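Local coordinates for regulatory protein RecX (Lactobacillus reuteri, PDB 3D5L) that probably modulates the activity of the recombinase RecA, as a member of the RecX family of regulatory proteins, at residues 62-67 and 100-105; 16-21 and 30-35; 73-78 and 111-116; 38-43 and 52-57. All coordinates share one frame; numbering follows the deposited sequence.

Overall arrangement
The four contacts follow an elongated chain from a small N-terminal sheet into its tandem three-helix units; helix 48-71 carries contacts 1 and 4 and backs contact 2. Contacts 2 and 4 lie close together, centres about 8 Å apart: Val30 packs on Ile54, Val34 on Ile54 and Ala57, and Leu40 N approaches Leu35 O. Contact 1 sits further along the same helix, about 17 Å from contact 2 between centres, and meets it where Lys62 CD packs on Arg17 NH1. Contact 3 is about 16 Å from contact 1 and about 35 Å from contact 4, centre to centre, and is tied to contact 1 by the Arg103 to Glu78 salt bridge. A sulfate, probably from the crystallisation liquor, is bound by Arg17 at contact 2.

Contact 1. Residues 62-67 and 100-105; sequences KAYSRM and KKLRGQ
In the part of the chain that matches the first RecX three-helix domain, the later half of helix 48-71 faces helix 92-104, and the ring of Tyr64 bridges them, reaching Lys101, Leu102 and Gln105. The short segments are 11.3 Å apart at their axes and cross at -47°, so long side chains must span the gap. Tyr64 holds its ring out toward helix 92-104 because chi1 (-179°) swings CG to the far side from the backbone N. Lys101 runs across one face at about a right angle, its chain extended beyond CG: Lys101 CE lies 3.9 Å from the Tyr64 ring centroid, a CH-pi contact, and Lys101 NZ stands 4.4 Å from that centroid, 22° off the normal, as a cation-pi partner. Leu102 approaches the ring obliquely, CD2 reaching 3.4 Å from Tyr64 CE1, while its other branch, CD1, rests 4.0 Å from Met67 CB. At the phenol end, Gln105 CG comes to 3.7 Å from Tyr64 OH. With an alanine at Tyr64, the Lys101 ammonium would probably lose its aromatic seat and Leu102 CD2 one wall of its packing. The contact thus grades from exposed lysine to buried leucine. On the buried side Leu102 also packs on Ile81 of helix 78-87 and on Leu68 and Leu71 of helix 48-71; Met67 meets Lys84 and Leu85, and Leu107, in the loop after helix 92-104, touches both Tyr64 and Leu102.

Contact 2. Residues 16-21 and 30-35; sequences GRYNIY and VAESVL. With SO4 (sulfate ion), chain C.
Arg17 leans over the backbone of Val30 and Ala31 where strand 17-22 pairs antiparallel with strand 25-31. Arg17 CB is 4.2 Å from Val30 O, and bends at chi2 and chi3 (-94° and -52°) fold the chain back, bringing CD near Ala31 CA. Arg17 NE donates to sulfate O1 at 3.1 Å. O1 lies at the guanidinium edge, in its plane, where Arg17 NH2 reaches it too; NH2 also gives a weak bond to O4. Arg17 NH1 turns the other way, 3.3 Å from Ala31 CB, and forms a salt bridge with Asp58, whose carboxylate also accepts the Ala31 N-H. One face of the guanidinium lies over Val30 C and Ala31 N. The sulfate, also bonded by Gln12, probably comes from the crystallisation liquor, which leaves Asp58 as the protein's own counter-charge.

Backbone bonds fix the strands: Tyr18 and Val30 form a hydrogen-bonded pair, Tyr18 N to Val30 O and Val30 N to Tyr18 O each 3.1 Å, and Glu32 N donates to Gly16 O at 2.8 Å. Ala31, beside Arg17 in the non-hydrogen-bonded pair, is the N-cap of helix 32-37. Glu32 CG meets the Tyr18 ring edge, 3.9 Å from Tyr18 CE2; Leu35 CD1 approaches obliquely. Strand 17-22 also pairs with strand 4-11, where Tyr18 touches Ile9 and Ala11 and Ile20 touches Ile6, while Val30 and Ala31 pack against Ile54 and Ala61 of helix 48-71.

Contact 3. Residues 73-78 and 111-116; sequences YQMRTE and HAYAAS
The Tyr113 ring carries Thr77 CG2 over the centre of one face, and Met75 reaches it obliquely on the CD1 side. The methyl stands nearly on the ring normal, 5° off, in a CH-pi contact over the face. Met75 comes in with its CG 3.5 Å from Tyr113 CD1; its sulfur lies 4.6 Å from the ring centroid at 45° from the normal, a Met-aromatic contact made neither face-on nor edge-on. A chain that is straight through chi2 (178°) and bends only at chi3 carries Met75 past the ring to the next turn of the helix, where SD is 3.9 Å from Ser116 CB. The backbone joins in as well, Arg76 C lying 3.9 Å from Tyr113 CD1. Replacing Tyr113 by a serine would probably leave the Thr77 methyl and the Met75 thioether without their aromatic partner and open a gap between loop and helix. Thr77, the N-cap of helix 78-87, bonds through OG1 to Ser79 OG and through its backbone N to Asp80 OD2. Gln74 CB lies over one face of the Arg76 guanidinium, which bonds to Tyr70 O and makes a cation-pi contact with the Tyr70 ring. The contact joins the loop between helices 48-71 and 78-87 to helix 110-124, linking the parts of the chain that match the first and second three-helix domains; nearby, Asp110 accepts Glu78 N, and Ala114 packs against Ala149 of helix 143-149.

Contact 4. Residues 38-43 and 52-57; sequences FRLMKG and AAIATA
Phe38 lays one ring face against Ile54, the two side chains crossing at a slant. Ile54 CG1 sits over the centre of the ring, 3.6 Å from its centroid and 12° off the normal, a CH-pi contact. The same helix supplies two alanines: Ala57 CB meets the edge near the ring plane, 3.8 Å from Phe38 CE2, and Ala53 CB lies beyond the ring's far end, off the plane, 4.1 Å from Phe38 CZ. The ring therefore lies along the surface of helix 48-71, in a seat formed by one branched side chain and two small ones. Ile54 chi2 is extended (178°), which carries CD1 beyond the ring to Leu40; there the two chains meet tip to tip, Leu40 CD2 being 4.0 Å from Ile54 CD1. Leu40 in turn packs on Ile6 of strand 4-11, and Ile54 on Phe28 of strand 25-31, so the aliphatic tips face the sheet.

Phe38 and Leu40 flank Arg39, whose positive phi (55°) makes it the C-prime residue of a Schellman motif: Leu40 N pairs with Leu35 O and Arg39 N with Ile36 O. The arrangement is a Schellman C-cap closing helix 32-37, with Phe38 and Leu40 packed on helix 48-71.

Contact 1. Residues 62-67 and 100-105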
loop_
_atom_site.group_PDB
_atom_site.type_symbol
_atom_site.label_atom_id
_atom_site.label_comp_id
_atom_site.label_asym_id
_atom_site.label_seq_id
_atom_site.Cartn_x
_atom_site.Cartn_y
_atom_site.Cartn_z
ATOM N N LYS A 62 -2.539 -7.822 -17.410
ATOM C CA LYS A 62 -2.418 -8.990 -16.540
ATOM C C LYS A 62 -1.810 -8.632 -15.180
ATOM O O LYS A 62 -2.214 -9.179 -14.153
ATOM C CB LYS A 62 -1.551 -10.057 -17.205
ATOM C CG LYS A 62 -2.096 -10.547 -18.527
ATOM C CD LYS A 62 -2.976 -11.757 -18.363
ATOM C CE LYS A 62 -2.137 -13.007 -18.440
ATOM N NZ LYS A 62 -1.355 -12.970 -19.700
ATOM N N ALA A 63 -0.843 -7.719 -15.165
ATOM C CA ALA A 63 -0.205 -7.337 -13.901
ATOM C C ALA A 63 -1.220 -6.531 -13.100
ATOM O O ALA A 63 -1.289 -6.609 -11.874
ATOM C CB ALA A 63 1.056 -6.510 -14.165
ATOM N N TYR A 64 -2.024 -5.767 -13.818
ATOM C CA TYR A 64 -3.045 -4.970 -13.185
ATOM C C TYR A 64 -4.031 -5.897 -12.479
ATOM O O TYR A 64 -4.379 -5.667 -11.321
ATOM C CB TYR A 64 -3.772 -4.130 -14.234
ATOM C CG TYR A 64 -4.844 -3.258 -13.634
ATOM C CD1 TYR A 64 -4.507 -2.139 -12.862
ATOM C CD2 TYR A 64 -6.192 -3.559 -13.814
ATOM C CE1 TYR A 64 -5.493 -1.337 -12.280
ATOM C CE2 TYR A 64 -7.184 -2.766 -13.236
ATOM C CZ TYR A 64 -6.823 -1.655 -12.475
ATOM O OH TYR A 64 -7.801 -0.850 -11.947
ATOM N N SER A 65 -4.475 -6.942 -13.181
ATOM C CA SER A 65 -5.420 -7.919 -12.625
ATOM C C SER A 65 -4.872 -8.528 -11.350
ATOM O O SER A 65 -5.587 -8.667 -10.360
ATOM C CB SER A 65 -5.680 -9.055 -13.619
ATOM O OG SER A 65 -6.238 -8.561 -14.813
ATOM N N ARG A 66 -3.599 -8.915 -11.379
ATOM C CA ARG A 66 -2.980 -9.504 -10.198
ATOM C C ARG A 66 -2.908 -8.511 -9.025
ATOM O O ARG A 66 -2.986 -8.922 -7.869
ATOM C CB ARG A 66 -1.596 -10.029 -10.546
ATOM C CG ARG A 66 -1.631 -11.134 -11.584
ATOM C CD ARG A 66 -0.372 -11.970 -11.521
ATOM N NE ARG A 66 -0.092 -12.380 -10.146
ATOM C CZ ARG A 66 0.933 -13.148 -9.790
ATOM N NH1 ARG A 66 1.775 -13.598 -10.713
ATOM N NH2 ARG A 66 1.130 -13.440 -8.512
ATOM N N MET A 67 -2.747 -7.213 -9.301
ATOM C CA MET A 67 -2.729 -6.254 -8.203
ATOM C C MET A 67 -4.164 -6.188 -7.651
ATOM O O MET A 67 -4.358 -5.919 -6.468
ATOM C CB MET A 67 -2.264 -4.857 -8.659
ATOM C CG MET A 67 -0.765 -4.745 -8.998
ATOM S SD MET A 67 0.337 -5.440 -7.695
ATOM C CE MET A 67 0.342 -7.224 -8.114
ATOM N N LYS A 100 -0.907 4.637 -11.370
ATOM C CA LYS A 100 -1.791 5.707 -11.807
ATOM C C LYS A 100 -3.189 5.162 -12.052
ATOM O O LYS A 100 -4.176 5.761 -11.623
ATOM C CB LYS A 100 -1.269 6.336 -13.098
ATOM C CG LYS A 100 -2.095 7.513 -13.578
ATOM C CD LYS A 100 -1.591 8.028 -14.917
ATOM C CE LYS A 100 -2.423 9.210 -15.413
ATOM N NZ LYS A 100 -1.939 9.690 -16.738
ATOM N N LYS A 101 -3.274 4.032 -12.748
ATOM C CA LYS A 101 -4.570 3.436 -13.028
ATOM C C LYS A 101 -5.277 2.991 -11.755
ATOM O O LYS A 101 -6.482 3.191 -11.608
ATOM C CB LYS A 101 -4.441 2.248 -13.989
ATOM C CG LYS A 101 -5.777 1.537 -14.204
ATOM C CD LYS A 101 -5.792 0.595 -15.412
ATOM C CE LYS A 101 -7.219 0.067 -15.628
ATOM N NZ LYS A 101 -7.362 -0.841 -16.810
ATOM N N LEU A 102 -4.535 2.384 -10.834
ATOM C CA LEU A 102 -5.124 1.934 -9.577
ATOM C C LEU A 102 -5.538 3.144 -8.756
ATOM O O LEU A 102 -6.575 3.141 -8.098
ATOM C CB LEU A 102 -4.114 1.106 -8.778
ATOM C CG LEU A 102 -3.850 -0.324 -9.248
ATOM C CD1 LEU A 102 -2.597 -0.844 -8.551
ATOM C CD2 LEU A 102 -5.067 -1.202 -8.947
ATOM N N ARG A 103 -4.709 4.178 -8.802
ATOM C CA ARG A 103 -4.962 5.408 -8.070
ATOM C C ARG A 103 -6.236 6.057 -8.619
ATOM O O ARG A 103 -7.107 6.492 -7.861
ATOM C CB ARG A 103 -3.763 6.344 -8.234
ATOM C CG ARG A 103 -3.559 7.329 -7.102
ATOM C CD ARG A 103 -2.355 8.208 -7.396
ATOM N NE ARG A 103 -1.072 7.556 -7.137
ATOM C CZ ARG A 103 -0.013 7.659 -7.937
ATOM N NH1 ARG A 103 -0.090 8.377 -9.054
ATOM N NH2 ARG A 103 1.131 7.065 -7.611
ATOM N N GLY A 104 -6.341 6.103 -9.943
ATOM C CA GLY A 104 -7.517 6.671 -10.576
ATOM C C GLY A 104 -8.799 5.950 -10.185
ATOM O O GLY A 104 -9.856 6.577 -10.082
ATOM N N GLN A 105 -8.718 4.634 -9.976
ATOM C CA GLN A 105 -9.886 3.848 -9.576
ATOM C C GLN A 105 -9.958 3.856 -8.059
ATOM O O GLN A 105 -10.813 3.205 -7.451
ATOM C CB GLN A 105 -9.768 2.407 -10.075
ATOM C CG GLN A 105 -9.729 2.246 -11.594
ATOM C CD GLN A 105 -10.986 2.769 -12.280
ATOM O OE1 GLN A 105 -11.199 3.980 -12.383
ATOM N NE2 GLN A 105 -11.825 1.854 -12.751
#

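Contact 2. Residues 16-21 and 30-35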
loop_
_atom_site.group_PDB
_atom_site.type_symbol
_atom_site.label_atom_id
_atom_site.label_comp_id
_atom_site.label_asym_id
_atom_site.label_seq_id
_atom_site.Cartn_x
_atom_site.Cartn_y
_atom_site.Cartn_z
ATOM N N GLY A 16 -13.634 -12.225 -18.356
ATOM C CA GLY A 16 -12.575 -11.237 -18.397
ATOM C C GLY A 16 -11.550 -11.377 -19.499
ATOM O O GLY A 16 -10.856 -10.407 -19.829
ATOM N N ARG A 17 -11.445 -12.575 -20.065
ATOM C CA ARG A 17 -10.470 -12.839 -21.117
ATOM C C ARG A 17 -11.163 -13.443 -22.329
ATOM O O ARG A 17 -12.198 -14.101 -22.189
ATOM C CB ARG A 17 -9.418 -13.823 -20.618
ATOM C CG ARG A 17 -8.907 -13.576 -19.212
ATOM C CD ARG A 17 -7.662 -12.760 -19.229
ATOM N NE ARG A 17 -6.654 -13.320 -20.125
ATOM C CZ ARG A 17 -5.638 -12.614 -20.602
ATOM N NH1 ARG A 17 -5.513 -11.338 -20.252
ATOM N NH2 ARG A 17 -4.771 -13.162 -21.442
ATOM N N TYR A 18 -10.571 -13.240 -23.511
ATOM C CA TYR A 18 -11.133 -13.754 -24.759
ATOM C C TYR A 18 -10.104 -14.426 -25.649
ATOM O O TYR A 18 -8.922 -14.083 -25.621
ATOM C CB TYR A 18 -11.775 -12.619 -25.548
ATOM C CG TYR A 18 -12.888 -11.926 -24.805
ATOM C CD1 TYR A 18 -14.218 -12.344 -24.946
ATOM C CD2 TYR A 18 -12.611 -10.875 -23.923
ATOM C CE1 TYR A 18 -15.242 -11.729 -24.230
ATOM C CE2 TYR A 18 -13.623 -10.259 -23.202
ATOM C CZ TYR A 18 -14.938 -10.685 -23.357
ATOM O OH TYR A 18 -15.948 -10.046 -22.660
ATOM N N ASN A 19 -10.566 -15.388 -26.439
ATOM C CA ASN A 19 -9.707 -16.084 -27.380
ATOM C C ASN A 19 -9.985 -15.482 -28.753
ATOM O O ASN A 19 -11.142 -15.392 -29.168
ATOM C CB ASN A 19 -10.011 -17.589 -27.401
ATOM C CG ASN A 19 -9.678 -18.271 -26.090
ATOM O OD1 ASN A 19 -8.642 -18.000 -25.486
ATOM N ND2 ASN A 19 -10.549 -19.177 -25.650
ATOM N N ILE A 20 -8.926 -15.062 -29.442
ATOM C CA ILE A 20 -9.055 -14.461 -30.768
ATOM C C ILE A 20 -8.562 -15.390 -31.872
ATOM O O ILE A 20 -7.454 -15.922 -31.812
ATOM C CB ILE A 20 -8.284 -13.121 -30.858
ATOM C CG1 ILE A 20 -9.043 -12.026 -30.104
ATOM C CG2 ILE A 20 -8.132 -12.693 -32.310
ATOM C CD1 ILE A 20 -9.264 -12.318 -28.649
ATOM N N TYR A 21 -9.408 -15.580 -32.879
ATOM C CA TYR A 21 -9.099 -16.430 -34.022
ATOM C C TYR A 21 -8.884 -15.576 -35.261
ATOM O O TYR A 21 -9.725 -14.752 -35.612
ATOM C CB TYR A 21 -10.250 -17.402 -34.289
ATOM C CG TYR A 21 -10.469 -18.421 -33.199
ATOM C CD1 TYR A 21 -10.136 -19.761 -33.389
ATOM C CD2 TYR A 21 -11.000 -18.044 -31.967
ATOM C CE1 TYR A 21 -10.328 -20.706 -32.370
ATOM C CE2 TYR A 21 -11.193 -18.968 -30.949
ATOM C CZ TYR A 21 -10.856 -20.293 -31.155
ATOM O OH TYR A 21 -11.032 -21.193 -30.127
ATOM N N VAL A 30 -6.696 -11.974 -25.098
ATOM C CA VAL A 30 -6.592 -10.586 -24.702
ATOM C C VAL A 30 -7.514 -10.336 -23.531
ATOM O O VAL A 30 -8.617 -10.866 -23.489
ATOM C CB VAL A 30 -6.977 -9.632 -25.860
ATOM C CG1 VAL A 30 -5.868 -9.598 -26.897
ATOM C CG2 VAL A 30 -8.271 -10.098 -26.514
ATOM N N ALA A 31 -7.041 -9.557 -22.565
ATOM C CA ALA A 31 -7.852 -9.198 -21.418
ATOM C C ALA A 31 -8.946 -8.327 -22.029
ATOM O O ALA A 31 -8.793 -7.826 -23.147
ATOM C CB ALA A 31 -7.022 -8.380 -20.398
ATOM N N GLU A 32 -10.043 -8.140 -21.311
ATOM C CA GLU A 32 -11.116 -7.316 -21.830
ATOM C C GLU A 32 -10.634 -5.893 -22.148
ATOM O O GLU A 32 -10.913 -5.381 -23.226
ATOM C CB GLU A 32 -12.268 -7.261 -20.828
ATOM C CG GLU A 32 -13.566 -6.773 -21.432
ATOM C CD GLU A 32 -14.678 -6.680 -20.410
ATOM O OE1 GLU A 32 -14.852 -7.647 -19.634
ATOM O OE2 GLU A 32 -15.383 -5.646 -20.390
ATOM N N SER A 33 -9.910 -5.264 -21.217
ATOM C CA SER A 33 -9.415 -3.893 -21.407
ATOM C C SER A 33 -8.548 -3.720 -22.651
ATOM O O SER A 33 -8.496 -2.634 -23.230
ATOM C CB SER A 33 -8.622 -3.415 -20.173
ATOM O OG SER A 33 -7.279 -3.890 -20.170
ATOM N N VAL A 34 -7.853 -4.781 -23.049
ATOM C CA VAL A 34 -7.003 -4.724 -24.238
ATOM C C VAL A 34 -7.873 -4.872 -25.481
ATOM O O VAL A 34 -7.613 -4.265 -26.524
ATOM C CB VAL A 34 -5.960 -5.850 -24.233
ATOM C CG1 VAL A 34 -5.179 -5.845 -25.536
ATOM C CG2 VAL A 34 -5.029 -5.674 -23.045
ATOM N N LEU A 35 -8.909 -5.691 -25.358
ATOM C CA LEU A 35 -9.833 -5.912 -26.457
ATOM C C LEU A 35 -10.510 -4.585 -26.773
ATOM O O LEU A 35 -10.738 -4.256 -27.937
ATOM C CB LEU A 35 -10.872 -6.953 -26.058
ATOM C CG LEU A 35 -11.958 -7.227 -27.090
ATOM C CD1 LEU A 35 -12.052 -8.724 -27.331
ATOM C CD2 LEU A 35 -13.290 -6.656 -26.599
HETATM S S SO4 C . -4.389 -16.712 -21.122
HETATM O O1 SO4 C . -5.659 -16.017 -21.400
HETATM O O2 SO4 C . -4.205 -17.756 -22.146
HETATM O O3 SO4 C . -4.421 -17.325 -19.786
HETATM O O4 SO4 C . -3.279 -15.736 -21.156
#

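Contact 3. Residues 73-78 and 111-116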
loop_
_atom_site.group_PDB
_atom_site.type_symbol
_atom_site.label_atom_id
_atom_site.label_comp_id
_atom_site.label_asym_id
_atom_site.label_seq_id
_atom_site.Cartn_x
_atom_site.Cartn_y
_atom_site.Cartn_z
ATOM N N TYR A 73 -7.225 -8.996 -0.498
ATOM C CA TYR A 73 -6.987 -9.687 0.771
ATOM C C TYR A 73 -6.789 -8.780 1.975
ATOM O O TYR A 73 -7.171 -9.148 3.084
ATOM C CB TYR A 73 -5.760 -10.592 0.656
ATOM C CG TYR A 73 -5.832 -11.600 -0.458
ATOM C CD1 TYR A 73 -6.754 -12.659 -0.417
ATOM C CD2 TYR A 73 -4.967 -11.518 -1.548
ATOM C CE1 TYR A 73 -6.803 -13.613 -1.442
ATOM C CE2 TYR A 73 -5.003 -12.470 -2.571
ATOM C CZ TYR A 73 -5.923 -13.513 -2.511
ATOM O OH TYR A 73 -5.940 -14.469 -3.514
ATOM N N GLN A 74 -6.178 -7.614 1.755
ATOM C CA GLN A 74 -5.897 -6.664 2.830
ATOM C C GLN A 74 -5.552 -5.272 2.323
ATOM O O GLN A 74 -5.289 -5.067 1.142
ATOM C CB GLN A 74 -4.723 -7.154 3.690
ATOM C CG GLN A 74 -5.016 -8.354 4.574
ATOM C CD GLN A 74 -3.762 -8.934 5.212
ATOM O OE1 GLN A 74 -3.794 -10.024 5.789
ATOM N NE2 GLN A 74 -2.650 -8.205 5.108
ATOM N N MET A 75 -5.515 -4.332 3.259
ATOM C CA MET A 75 -5.192 -2.932 3.003
ATOM C C MET A 75 -3.712 -2.819 2.597
ATOM O O MET A 75 -2.857 -3.465 3.201
ATOM C CB MET A 75 -5.465 -2.144 4.285
ATOM C CG MET A 75 -5.290 -0.635 4.197
ATOM S SD MET A 75 -5.703 0.158 5.790
ATOM C CE MET A 75 -7.512 -0.184 5.856
ATOM N N ARG A 76 -3.425 -1.999 1.581
ATOM C CA ARG A 76 -2.068 -1.798 1.065
ATOM C C ARG A 76 -1.734 -0.334 0.819
ATOM O O ARG A 76 -2.608 0.452 0.458
ATOM C CB ARG A 76 -1.878 -2.493 -0.289
ATOM C CG ARG A 76 -2.524 -3.846 -0.448
ATOM C CD ARG A 76 -1.836 -4.915 0.364
ATOM N NE ARG A 76 -2.439 -6.208 0.090
ATOM C CZ ARG A 76 -2.045 -7.346 0.642
ATOM N NH1 ARG A 76 -1.035 -7.353 1.516
ATOM N NH2 ARG A 76 -2.661 -8.476 0.319
ATOM N N THR A 77 -0.455 0.007 0.979
ATOM C CA THR A 77 0.037 1.361 0.722
ATOM C C THR A 77 0.511 1.325 -0.724
ATOM O O THR A 77 0.536 0.260 -1.357
ATOM C CB THR A 77 1.285 1.718 1.561
ATOM O OG1 THR A 77 2.318 0.761 1.287
ATOM C CG2 THR A 77 0.973 1.729 3.049
ATOM N N GLU A 78 0.904 2.480 -1.239
ATOM C CA GLU A 78 1.400 2.557 -2.601
ATOM C C GLU A 78 2.715 1.786 -2.672
ATOM O O GLU A 78 2.957 1.025 -3.608
ATOM C CB GLU A 78 1.625 4.022 -2.987
ATOM C CG GLU A 78 2.416 4.208 -4.264
ATOM C CD GLU A 78 2.590 5.671 -4.635
ATOM O OE1 GLU A 78 1.563 6.331 -4.937
ATOM O OE2 GLU A 78 3.753 6.150 -4.620
ATOM N N HIS A 111 -3.332 8.258 2.227
ATOM C CA HIS A 111 -3.803 9.134 3.278
ATOM C C HIS A 111 -4.739 8.369 4.219
ATOM O O HIS A 111 -4.688 8.542 5.438
ATOM C CB HIS A 111 -4.488 10.347 2.652
ATOM C CG HIS A 111 -4.885 11.394 3.642
ATOM N ND1 HIS A 111 -6.019 11.290 4.417
ATOM C CD2 HIS A 111 -4.287 12.555 4.003
ATOM C CE1 HIS A 111 -6.104 12.340 5.214
ATOM N NE2 HIS A 111 -5.065 13.123 4.983
ATOM N N ALA A 112 -5.563 7.491 3.651
ATOM C CA ALA A 112 -6.514 6.704 4.434
ATOM C C ALA A 112 -5.764 5.599 5.157
ATOM O O ALA A 112 -6.130 5.166 6.246
ATOM C CB ALA A 112 -7.573 6.105 3.521
ATOM N N TYR A 113 -4.695 5.137 4.535
ATOM C CA TYR A 113 -3.893 4.111 5.144
ATOM C C TYR A 113 -3.214 4.639 6.413
ATOM O O TYR A 113 -3.294 4.015 7.470
ATOM C CB TYR A 113 -2.831 3.625 4.158
ATOM C CG TYR A 113 -2.013 2.494 4.720
ATOM C CD1 TYR A 113 -2.307 1.166 4.401
ATOM C CD2 TYR A 113 -0.972 2.751 5.619
ATOM C CE1 TYR A 113 -1.578 0.117 4.971
ATOM C CE2 TYR A 113 -0.248 1.716 6.193
ATOM C CZ TYR A 113 -0.550 0.405 5.868
ATOM O OH TYR A 113 0.168 -0.610 6.456
ATOM N N ALA A 114 -2.550 5.786 6.312
ATOM C CA ALA A 114 -1.837 6.340 7.461
ATOM C C ALA A 114 -2.767 6.563 8.651
ATOM O O ALA A 114 -2.403 6.274 9.801
ATOM C CB ALA A 114 -1.141 7.658 7.082
ATOM N N ALA A 115 -3.963 7.072 8.370
ATOM C CA ALA A 115 -4.941 7.329 9.417
ATOM C C ALA A 115 -5.347 6.017 10.094
ATOM O O ALA A 115 -5.445 5.954 11.322
ATOM C CB ALA A 115 -6.179 8.029 8.834
ATOM N N SER A 116 -5.594 4.984 9.294
ATOM C CA SER A 116 -5.990 3.681 9.822
ATOM C C SER A 116 -4.861 3.077 10.634
ATOM O O SER A 116 -5.090 2.399 11.633
ATOM C CB SER A 116 -6.342 2.717 8.684
ATOM O OG SER A 116 -7.495 3.155 7.982
#

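Contact 4. Residues 38-43 and 52-57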
loop_
_atom_site.group_PDB
_atom_site.type_symbol
_atom_site.label_atom_id
_atom_site.label_comp_id
_atom_site.label_asym_id
_atom_site.label_seq_id
_atom_site.Cartn_x
_atom_site.Cartn_y
_atom_site.Cartn_z
ATOM N N PHE A 38 -7.982 -1.820 -28.133
ATOM C CA PHE A 38 -7.635 -1.970 -29.538
ATOM C C PHE A 38 -8.817 -2.155 -30.484
ATOM O O PHE A 38 -8.633 -2.432 -31.672
ATOM C CB PHE A 38 -6.611 -3.092 -29.694
ATOM C CG PHE A 38 -5.219 -2.698 -29.271
ATOM C CD1 PHE A 38 -4.304 -2.207 -30.198
ATOM C CD2 PHE A 38 -4.827 -2.800 -27.935
ATOM C CE1 PHE A 38 -3.012 -1.825 -29.801
ATOM C CE2 PHE A 38 -3.540 -2.419 -27.530
ATOM C CZ PHE A 38 -2.633 -1.932 -28.468
ATOM N N ARG A 39 -10.029 -1.993 -29.959
ATOM C CA ARG A 39 -11.229 -2.077 -30.785
ATOM C C ARG A 39 -11.352 -3.375 -31.590
ATOM O O ARG A 39 -11.789 -3.360 -32.741
ATOM C CB ARG A 39 -11.248 -0.874 -31.743
ATOM C CG ARG A 39 -11.504 0.463 -31.060
ATOM C CD ARG A 39 -11.030 1.661 -31.889
ATOM N NE ARG A 39 -9.625 1.987 -31.634
ATOM C CZ ARG A 39 -8.623 1.721 -32.466
ATOM N NH1 ARG A 39 -8.859 1.126 -33.628
ATOM N NH2 ARG A 39 -7.379 2.039 -32.131
ATOM N N LEU A 40 -11.000 -4.496 -30.973
ATOM C CA LEU A 40 -11.050 -5.788 -31.644
ATOM C C LEU A 40 -12.469 -6.335 -31.836
ATOM O O LEU A 40 -13.303 -6.253 -30.933
ATOM C CB LEU A 40 -10.189 -6.788 -30.865
ATOM C CG LEU A 40 -8.769 -6.280 -30.569
ATOM C CD1 LEU A 40 -8.009 -7.311 -29.766
ATOM C CD2 LEU A 40 -8.046 -5.978 -31.872
ATOM N N MET A 41 -12.726 -6.885 -33.024
ATOM C CA MET A 41 -14.029 -7.456 -33.364
ATOM C C MET A 41 -13.913 -8.320 -34.626
ATOM O O MET A 41 -12.851 -8.382 -35.240
ATOM C CB MET A 41 -15.049 -6.336 -33.584
ATOM C CG MET A 41 -14.844 -5.547 -34.868
ATOM S SD MET A 41 -15.559 -3.882 -34.782
ATOM C CE MET A 41 -17.183 -4.231 -34.098
ATOM N N LYS A 42 -15.002 -8.989 -35.004
ATOM C CA LYS A 42 -15.007 -9.848 -36.194
ATOM C C LYS A 42 -14.730 -9.013 -37.439
ATOM O O LYS A 42 -15.533 -8.150 -37.793
ATOM C CB LYS A 42 -16.366 -10.540 -36.372
ATOM C CG LYS A 42 -16.894 -11.320 -35.170
ATOM C CD LYS A 42 -15.991 -12.482 -34.779
ATOM C CE LYS A 42 -16.699 -13.451 -33.809
ATOM N NZ LYS A 42 -17.304 -12.785 -32.616
ATOM N N GLY A 43 -13.597 -9.267 -38.093
ATOM C CA GLY A 43 -13.247 -8.527 -39.294
ATOM C C GLY A 43 -12.074 -7.562 -39.183
ATOM O O GLY A 43 -11.625 -7.010 -40.192
ATOM N N ALA A 52 1.887 -6.957 -31.718
ATOM C CA ALA A 52 2.947 -6.925 -30.717
ATOM C C ALA A 52 2.578 -5.936 -29.615
ATOM O O ALA A 52 2.856 -6.172 -28.435
ATOM C CB ALA A 52 4.275 -6.528 -31.365
ATOM N N ALA A 53 1.943 -4.838 -30.009
ATOM C CA ALA A 53 1.522 -3.818 -29.062
ATOM C C ALA A 53 0.336 -4.330 -28.242
ATOM O O ALA A 53 0.126 -3.900 -27.109
ATOM C CB ALA A 53 1.144 -2.531 -29.807
ATOM N N ILE A 54 -0.442 -5.236 -28.826
ATOM C CA ILE A 54 -1.592 -5.824 -28.143
ATOM C C ILE A 54 -1.030 -6.721 -27.045
ATOM O O ILE A 54 -1.514 -6.729 -25.911
ATOM C CB ILE A 54 -2.466 -6.661 -29.131
ATOM C CG1 ILE A 54 -3.328 -5.719 -29.976
ATOM C CG2 ILE A 54 -3.344 -7.645 -28.379
ATOM C CD1 ILE A 54 -4.183 -6.409 -31.019
ATOM N N ALA A 55 0.019 -7.455 -27.391
ATOM C CA ALA A 55 0.689 -8.341 -26.455
ATOM C C ALA A 55 1.239 -7.563 -25.257
ATOM O O ALA A 55 0.986 -7.924 -24.115
ATOM C CB ALA A 55 1.827 -9.073 -27.166
ATOM N N THR A 56 1.993 -6.498 -25.523
ATOM C CA THR A 56 2.569 -5.684 -24.451
ATOM C C THR A 56 1.472 -5.118 -23.552
ATOM O O THR A 56 1.615 -5.078 -22.327
ATOM C CB THR A 56 3.392 -4.489 -25.005
ATOM O OG1 THR A 56 4.356 -4.960 -25.959
ATOM C CG2 THR A 56 4.122 -3.783 -23.868
ATOM N N ALA A 57 0.384 -4.665 -24.164
ATOM C CA ALA A 57 -0.730 -4.110 -23.407
ATOM C C ALA A 57 -1.359 -5.204 -22.547
ATOM O O ALA A 57 -1.690 -4.965 -21.389
ATOM C CB ALA A 57 -1.766 -3.519 -24.350
#